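Local structure of glycosyl hydrolase family 10 (Bacteroides intestinalis DSM 17393, 4QPW) at residues A[18-23]-A[53-58]; A[26-31]-A[44-49]. The protein binds xylo-oligosaccharide through this carbohydrate-binding module, one domain of a longer enzyme that probably cleaves the glycosidic bonds of xylan. One frame throughout, in Å; residues are numbered along the deposited sequence.

Overall arrangement
Followed from the N terminus, the chain first lays down 18-23, which holds the outer strand 19-21 of a five-stranded antiparallel sheet, and turns into 26-31, whose strand 29-31 belongs to a second sheet. It then doubles back through strand 39-44, and interaction 2 closes the smaller loop where 44-49 leaves that strand beside 26-31. Only afterwards does 53-58 return to pair with 18-23, so interaction 1 encloses interaction 2. Their centres lie 11 Å apart and they touch: Ile54 CD1 packs on Thr44 CG2 at 3.4 Å, and Val21 CG2 on Ile31 CD1. The first contact thus shapes the sugar-binding sheet, the second the edge of its partner, with Val21 and Ile54 packed between the two.

Interaction 1: A[18-23]-A[53-58]; sequences WNEVNE and FIQYHT. With XYP (beta-D-xylopyranose), chain B; XYP (beta-D-xylopyranose), chain C.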
loop_
_atom_site.group_PDB
_atom_site.type_symbol
_atom_site.label_atom_id
_atom_site.label_comp_id
_atom_site.label_asym_id
_atom_site.label_seq_id
_atom_site.Cartn_x
_atom_site.Cartn_y
_atom_site.Cartn_z
ATOM N N TRP A 18 -6.441 8.522 -3.503
ATOM C CA TRP A 18 -7.760 8.091 -3.003
ATOM C C TRP A 18 -7.597 7.245 -1.755
ATOM O O TRP A 18 -6.726 6.369 -1.656
ATOM C CB TRP A 18 -8.433 7.275 -4.106
ATOM C CG TRP A 18 -9.828 6.795 -3.751
ATOM C CD1 TRP A 18 -10.995 7.414 -4.057
ATOM C CD2 TRP A 18 -10.181 5.594 -3.060
ATOM N NE1 TRP A 18 -12.050 6.644 -3.560
ATOM C CE2 TRP A 18 -11.586 5.543 -2.940
ATOM C CE3 TRP A 18 -9.466 4.577 -2.487
ATOM C CZ2 TRP A 18 -12.241 4.479 -2.289
ATOM C CZ3 TRP A 18 -10.141 3.539 -1.818
ATOM C CH2 TRP A 18 -11.515 3.515 -1.787
ATOM N N ASN A 19 -8.533 7.460 -0.817
ATOM C CA ASN A 19 -8.609 6.644 0.358
ATOM C C ASN A 19 -10.010 6.695 0.929
ATOM O O ASN A 19 -10.805 7.609 0.637
ATOM C CB ASN A 19 -7.587 6.988 1.368
ATOM C CG ASN A 19 -7.699 8.377 1.847
ATOM O OD1 ASN A 19 -8.421 8.605 2.888
ATOM N ND2 ASN A 19 -7.188 9.392 1.172
ATOM N N GLU A 20 -10.377 5.672 1.715
ATOM C CA GLU A 20 -11.731 5.602 2.283
ATOM C C GLU A 20 -11.616 4.915 3.625
ATOM O O GLU A 20 -11.347 3.731 3.733
ATOM C CB GLU A 20 -12.667 4.873 1.400
ATOM C CG GLU A 20 -14.139 4.851 1.888
ATOM C CD GLU A 20 -14.960 4.140 0.843
ATOM O OE1 GLU A 20 -14.916 2.964 0.744
ATOM O OE2 GLU A 20 -15.408 4.750 -0.159
ATOM N N VAL A 21 -11.924 5.689 4.663
ATOM C CA VAL A 21 -12.040 5.171 6.053
ATOM C C VAL A 21 -13.554 5.026 6.313
ATOM O O VAL A 21 -14.275 6.039 6.265
ATOM C CB VAL A 21 -11.408 6.102 7.035
ATOM C CG1 VAL A 21 -11.597 5.611 8.471
ATOM C CG2 VAL A 21 -9.936 6.281 6.783
ATOM N N ASN A 22 -14.013 3.827 6.447
ATOM C CA ASN A 22 -15.427 3.627 6.816
ATOM C C ASN A 22 -15.753 4.405 8.082
ATOM O O ASN A 22 -15.015 4.554 8.990
ATOM C CB ASN A 22 -15.638 2.133 7.051
ATOM C CG ASN A 22 -17.102 1.750 7.103
ATOM O OD1 ASN A 22 -17.738 1.970 8.179
ATOM N ND2 ASN A 22 -17.649 1.309 6.065
ATOM N N GLU A 23 -16.992 4.940 8.058
ATOM C CA GLU A 23 -17.526 5.714 9.203
ATOM C C GLU A 23 -17.441 5.021 10.541
ATOM O O GLU A 23 -17.310 5.727 11.545
ATOM C CB GLU A 23 -18.979 6.162 8.931
ATOM C CG GLU A 23 -18.992 7.204 7.817
ATOM C CD GLU A 23 -20.378 7.766 7.554
ATOM O OE1 GLU A 23 -21.056 7.170 6.689
ATOM O OE2 GLU A 23 -20.761 8.742 8.259
ATOM N N PHE A 53 -12.523 -1.833 5.528
ATOM C CA PHE A 53 -13.016 -0.587 6.050
ATOM C C PHE A 53 -11.951 0.449 6.294
ATOM O O PHE A 53 -12.254 1.595 6.591
ATOM C CB PHE A 53 -13.725 -0.900 7.397
ATOM C CG PHE A 53 -15.166 -1.367 7.250
ATOM C CD1 PHE A 53 -15.688 -1.779 6.153
ATOM C CD2 PHE A 53 -15.982 -1.326 8.405
ATOM C CE1 PHE A 53 -17.076 -2.210 6.071
ATOM C CE2 PHE A 53 -17.331 -1.792 8.335
ATOM C CZ PHE A 53 -17.870 -2.190 7.223
ATOM N N ILE A 54 -10.625 0.091 6.194
ATOM C CA ILE A 54 -9.550 1.101 6.114
ATOM C C ILE A 54 -8.786 0.766 4.840
ATOM O O ILE A 54 -8.036 -0.251 4.827
ATOM C CB ILE A 54 -8.699 1.133 7.306
ATOM C CG1 ILE A 54 -9.527 1.383 8.593
ATOM C CG2 ILE A 54 -7.633 2.217 7.141
ATOM C CD1 ILE A 54 -8.729 1.348 9.857
ATOM N N GLN A 55 -9.077 1.488 3.770
ATOM C CA GLN A 55 -8.488 1.170 2.425
ATOM C C GLN A 55 -8.004 2.416 1.777
ATOM O O GLN A 55 -8.553 3.524 1.980
ATOM C CB GLN A 55 -9.487 0.404 1.566
ATOM C CG GLN A 55 -10.747 1.198 1.220
ATOM C CD GLN A 55 -11.686 0.444 0.321
ATOM O OE1 GLN A 55 -11.289 -0.404 -0.482
ATOM N NE2 GLN A 55 -12.994 0.710 0.473
ATOM N N TYR A 56 -6.900 2.290 1.011
ATOM C CA TYR A 56 -6.210 3.467 0.528
ATOM C C TYR A 56 -5.337 3.060 -0.639
ATOM O O TYR A 56 -4.707 1.996 -0.618
ATOM C CB TYR A 56 -5.398 4.122 1.676
ATOM C CG TYR A 56 -4.644 3.196 2.578
ATOM C CD1 TYR A 56 -5.295 2.559 3.669
ATOM C CD2 TYR A 56 -3.315 2.869 2.397
ATOM C CE1 TYR A 56 -4.694 1.622 4.441
ATOM C CE2 TYR A 56 -2.679 1.990 3.183
ATOM C CZ TYR A 56 -3.345 1.325 4.216
ATOM O OH TYR A 56 -2.661 0.446 5.028
ATOM N N HIS A 57 -5.234 3.945 -1.607
ATOM C CA HIS A 57 -4.242 3.713 -2.683
ATOM C C HIS A 57 -2.915 4.176 -2.179
ATOM O O HIS A 57 -2.748 5.285 -1.617
ATOM C CB HIS A 57 -4.589 4.522 -3.927
ATOM C CG HIS A 57 -5.850 4.081 -4.615
ATOM N ND1 HIS A 57 -6.299 4.759 -5.739
ATOM C CD2 HIS A 57 -6.732 3.073 -4.351
ATOM C CE1 HIS A 57 -7.434 4.188 -6.127
ATOM N NE2 HIS A 57 -7.729 3.189 -5.317
ATOM N N THR A 58 -1.880 3.365 -2.396
ATOM C CA THR A 58 -0.491 3.754 -2.078
ATOM C C THR A 58 0.309 4.103 -3.296
ATOM O O THR A 58 1.458 4.631 -3.171
ATOM C CB THR A 58 0.182 2.645 -1.250
ATOM O OG1 THR A 58 0.127 1.417 -1.964
ATOM C CG2 THR A 58 -0.407 2.493 0.099
HETATM C C1 XYP B . -15.128 2.328 -4.501
HETATM C C2 XYP B . -15.965 2.604 -3.224
HETATM C C3 XYP B . -15.470 1.613 -2.196
HETATM C C4 XYP B . -15.391 0.215 -2.696
HETATM C C5 XYP B . -14.580 0.140 -3.976
HETATM O O2 XYP B . -15.861 3.942 -2.762
HETATM O O3 XYP B . -16.300 1.655 -0.993
HETATM O O4 XYP B . -14.719 -0.607 -1.714
HETATM O O5 XYP B . -15.162 1.026 -4.958
HETATM C C1 XYP C . -14.774 -1.977 -1.962
HETATM C C2 XYP C . -13.533 -2.613 -1.404
HETATM C C3 XYP C . -13.573 -4.128 -1.530
HETATM C C4 XYP C . -14.889 -4.634 -0.883
HETATM C C5 XYP C . -16.032 -3.864 -1.431
HETATM O O2 XYP C . -12.384 -2.151 -2.116
HETATM O O3 XYP C . -12.402 -4.695 -0.874
HETATM O O4 XYP C . -14.964 -6.040 -1.157
HETATM O O5 XYP C . -15.923 -2.479 -1.176
HETATM O O HOH W 1 -5.646 7.499 -6.119
HETATM O O HOH W 2 -13.375 1.674 3.419
#
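Strands 19-21 and 54-57 run antiparallel with their axes 4.7 Å apart, Glu20 and Gln55 forming a hydrogen-bonded pair between the non-hydrogen-bonded pairs Asn19-Tyr56 and Val21-Ile54. Glu20 and Gln55 exchange two backbone bonds, and the pattern continues with His57 N to Trp18 O and Asn22 N to Phe53 O. On the sugar side, Glu20 and Gln55 extend alongside each other, carboxylate and amide turned 66° apart, with a weak bond of 3.0 Å from Gln55 NE2 to Glu20 OE1. The carboxylate receives two hydroxyls of one xylose (chain B): O3 reaches Glu20 OE1 at 2.6 Å, and O2 reaches Glu20 OE2 at 2.8 Å. The Gln55 amide straddles the glycosidic link, since NE2 donates to O4 of that xylose while OE1 accepts O2 of the next (chain C) at 2.6 Å and a weak bond from Gln124 NE2. This is the glycan site of a beta-sandwich carbohydrate-binding module, laid across one sheet and completed by His52, Trp91, Met122 and Gln124. On the reverse of the sheet, Val21, Ile54 and Tyr56 pack against strand 29-31 of the other sheet. Trp18 swings CG anti to its N (chi1 -178°), which brings the six-membered end of the indole slantwise to Gln55, CH2 within 3.7 Å of Gln55 CD at the ring edge. Its CB lies over the His57 face in a CH-pi contact, 4.0 Å from the ring centroid, and a water links Trp18 N to His57 ND1. His120 stacks on His57, and Trp91 meets Trp18 edge-to-face. At the far end the Asn22 amide stacks on Phe53, the planes 6° apart, with ND2 above the centre of the phenyl ring at 3.5 Å, while OD1 accepts the backbone N-H of Glu24.

Interaction 2: A[26-31]-A[44-49]; sequences KETTTI and TSVAAS
The open end of an antiparallel beta-hairpin, at the edge of one sheet of the sandwich, is closed here by the non-hydrogen-bonded pair Thr29-Thr44. These two threonines stand side by side, their CG2 methyls 4.0 Å apart, with Ile54 of the facing sheet packed against both. Ser45 N donates to Thr28 O at 3.1 Å, and the same carbonyl oxygen draws a CA-H...O contact from Thr44 CA at 3.4 Å. Thr28 OG1 sits between its own N and carbonyl carbon (chi1 49°), which turns it to a water at 2.8 Å. The water itself donates to Val46 O at 2.7 Å and to Thr29 OG1, also bonded to Val25 O, and so bridges the start of strand 29-31 and the loop after strand 39-44. Ser45 OG lies 3.3 Å from Thr28 CB on the side turned from OG1, and Val46 lies aslant Thr28, the two CG2 methyls 3.8 Å apart. At Thr28, an alanine would lack OG1 and CG2, which would probably cost the water a partner and open a gap beside Val46 CG2. Thr44 OG1 turns to Phe128 O and Gly130 N, binding this hairpin end to the loop before strand 130-141 and the start of that next strand of the beta-sandwich.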
loop_
_atom_site.group_PDB
_atom_site.type_symbol
_atom_site.label_atom_id
_atom_site.label_comp_id
_atom_site.label_asym_id
_atom_site.label_seq_id
_atom_site.Cartn_x
_atom_site.Cartn_y
_atom_site.Cartn_z
ATOM N N LYS A 26 -13.988 6.241 11.846
ATOM C CA LYS A 26 -13.515 7.548 11.454
ATOM C C LYS A 26 -12.816 8.298 12.511
ATOM O O LYS A 26 -11.862 9.050 12.220
ATOM C CB LYS A 26 -14.741 8.429 10.981
ATOM C CG LYS A 26 -14.509 9.914 10.746
ATOM C CD LYS A 26 -15.854 10.691 10.569
ATOM C CE LYS A 26 -15.515 12.177 10.407
ATOM N NZ LYS A 26 -16.741 12.866 9.891
ATOM N N GLU A 27 -13.239 8.213 13.776
ATOM C CA GLU A 27 -12.645 8.969 14.819
ATOM C C GLU A 27 -11.273 8.538 15.260
ATOM O O GLU A 27 -10.553 9.339 15.822
ATOM C CB GLU A 27 -13.575 9.075 16.015
ATOM C CG GLU A 27 -14.913 9.742 15.792
ATOM C CD GLU A 27 -14.781 11.126 15.237
ATOM O OE1 GLU A 27 -13.946 11.865 15.906
ATOM O OE2 GLU A 27 -15.432 11.477 14.207
ATOM N N THR A 28 -10.976 7.273 15.069
ATOM C CA THR A 28 -9.835 6.630 15.645
ATOM C C THR A 28 -8.748 6.249 14.578
ATOM O O THR A 28 -7.809 5.538 14.920
ATOM C CB THR A 28 -10.273 5.418 16.465
ATOM O OG1 THR A 28 -11.145 4.647 15.715
ATOM C CG2 THR A 28 -10.984 5.878 17.766
ATOM N N THR A 29 -8.920 6.748 13.364
ATOM C CA THR A 29 -8.038 6.385 12.198
ATOM C C THR A 29 -7.562 7.656 11.592
ATOM O O THR A 29 -8.328 8.611 11.355
ATOM C CB THR A 29 -8.843 5.599 11.231
ATOM O OG1 THR A 29 -9.442 4.440 11.838
ATOM C CG2 THR A 29 -7.955 5.146 10.046
ATOM N N THR A 30 -6.268 7.671 11.176
ATOM C CA THR A 30 -5.720 8.736 10.371
ATOM C C THR A 30 -4.854 8.153 9.263
ATOM O O THR A 30 -4.149 7.163 9.457
ATOM C CB THR A 30 -4.908 9.752 11.143
ATOM O OG1 THR A 30 -3.912 9.208 11.779
ATOM C CG2 THR A 30 -5.718 10.338 12.258
ATOM N N ILE A 31 -4.937 8.736 8.087
ATOM C CA ILE A 31 -4.084 8.416 6.905
ATOM C C ILE A 31 -3.452 9.684 6.370
ATOM O O ILE A 31 -4.185 10.657 6.042
ATOM C CB ILE A 31 -4.908 7.745 5.798
ATOM C CG1 ILE A 31 -5.577 6.478 6.257
ATOM C CG2 ILE A 31 -4.056 7.514 4.562
ATOM C CD1 ILE A 31 -6.533 5.893 5.267
ATOM N N THR A 44 -4.203 3.663 13.674
ATOM C CA THR A 44 -5.509 3.146 14.142
ATOM C C THR A 44 -5.408 2.844 15.602
ATOM O O THR A 44 -4.403 2.327 16.120
ATOM C CB THR A 44 -5.932 1.928 13.487
ATOM O OG1 THR A 44 -4.845 0.981 13.564
ATOM C CG2 THR A 44 -6.297 2.145 12.045
ATOM N N SER A 45 -6.483 3.193 16.372
ATOM C CA SER A 45 -6.576 2.730 17.808
ATOM C C SER A 45 -7.660 1.771 17.981
ATOM O O SER A 45 -7.726 1.129 19.100
ATOM C CB SER A 45 -6.645 3.910 18.761
ATOM O OG SER A 45 -7.827 4.609 18.561
ATOM N N VAL A 46 -8.528 1.510 17.049
ATOM C CA VAL A 46 -9.666 0.573 17.127
ATOM C C VAL A 46 -9.701 -0.237 15.849
ATOM O O VAL A 46 -9.792 0.362 14.720
ATOM C CB VAL A 46 -11.049 1.296 17.352
ATOM C CG1 VAL A 46 -12.156 0.280 17.380
ATOM C CG2 VAL A 46 -11.017 2.138 18.607
ATOM N N ALA A 47 -9.711 -1.541 15.898
ATOM C CA ALA A 47 -9.846 -2.363 14.685
ATOM C C ALA A 47 -11.164 -2.162 14.063
ATOM O O ALA A 47 -12.248 -2.103 14.803
ATOM C CB ALA A 47 -9.660 -3.825 15.031
ATOM N N ALA A 48 -11.286 -2.072 12.772
ATOM C CA ALA A 48 -12.545 -2.067 12.101
ATOM C C ALA A 48 -13.124 -3.491 12.102
ATOM O O ALA A 48 -12.400 -4.463 12.268
ATOM C CB ALA A 48 -12.364 -1.586 10.636
ATOM N N SER A 49 -14.388 -3.619 11.737
ATOM C CA SER A 49 -15.013 -4.966 11.658
ATOM C C SER A 49 -14.653 -5.702 10.434
ATOM O O SER A 49 -14.849 -6.947 10.351
ATOM C CB SER A 49 -16.579 -4.807 11.782
ATOM O OG SER A 49 -17.056 -3.993 10.803
HETATM O O HOH W 3 -9.350 2.996 14.340
#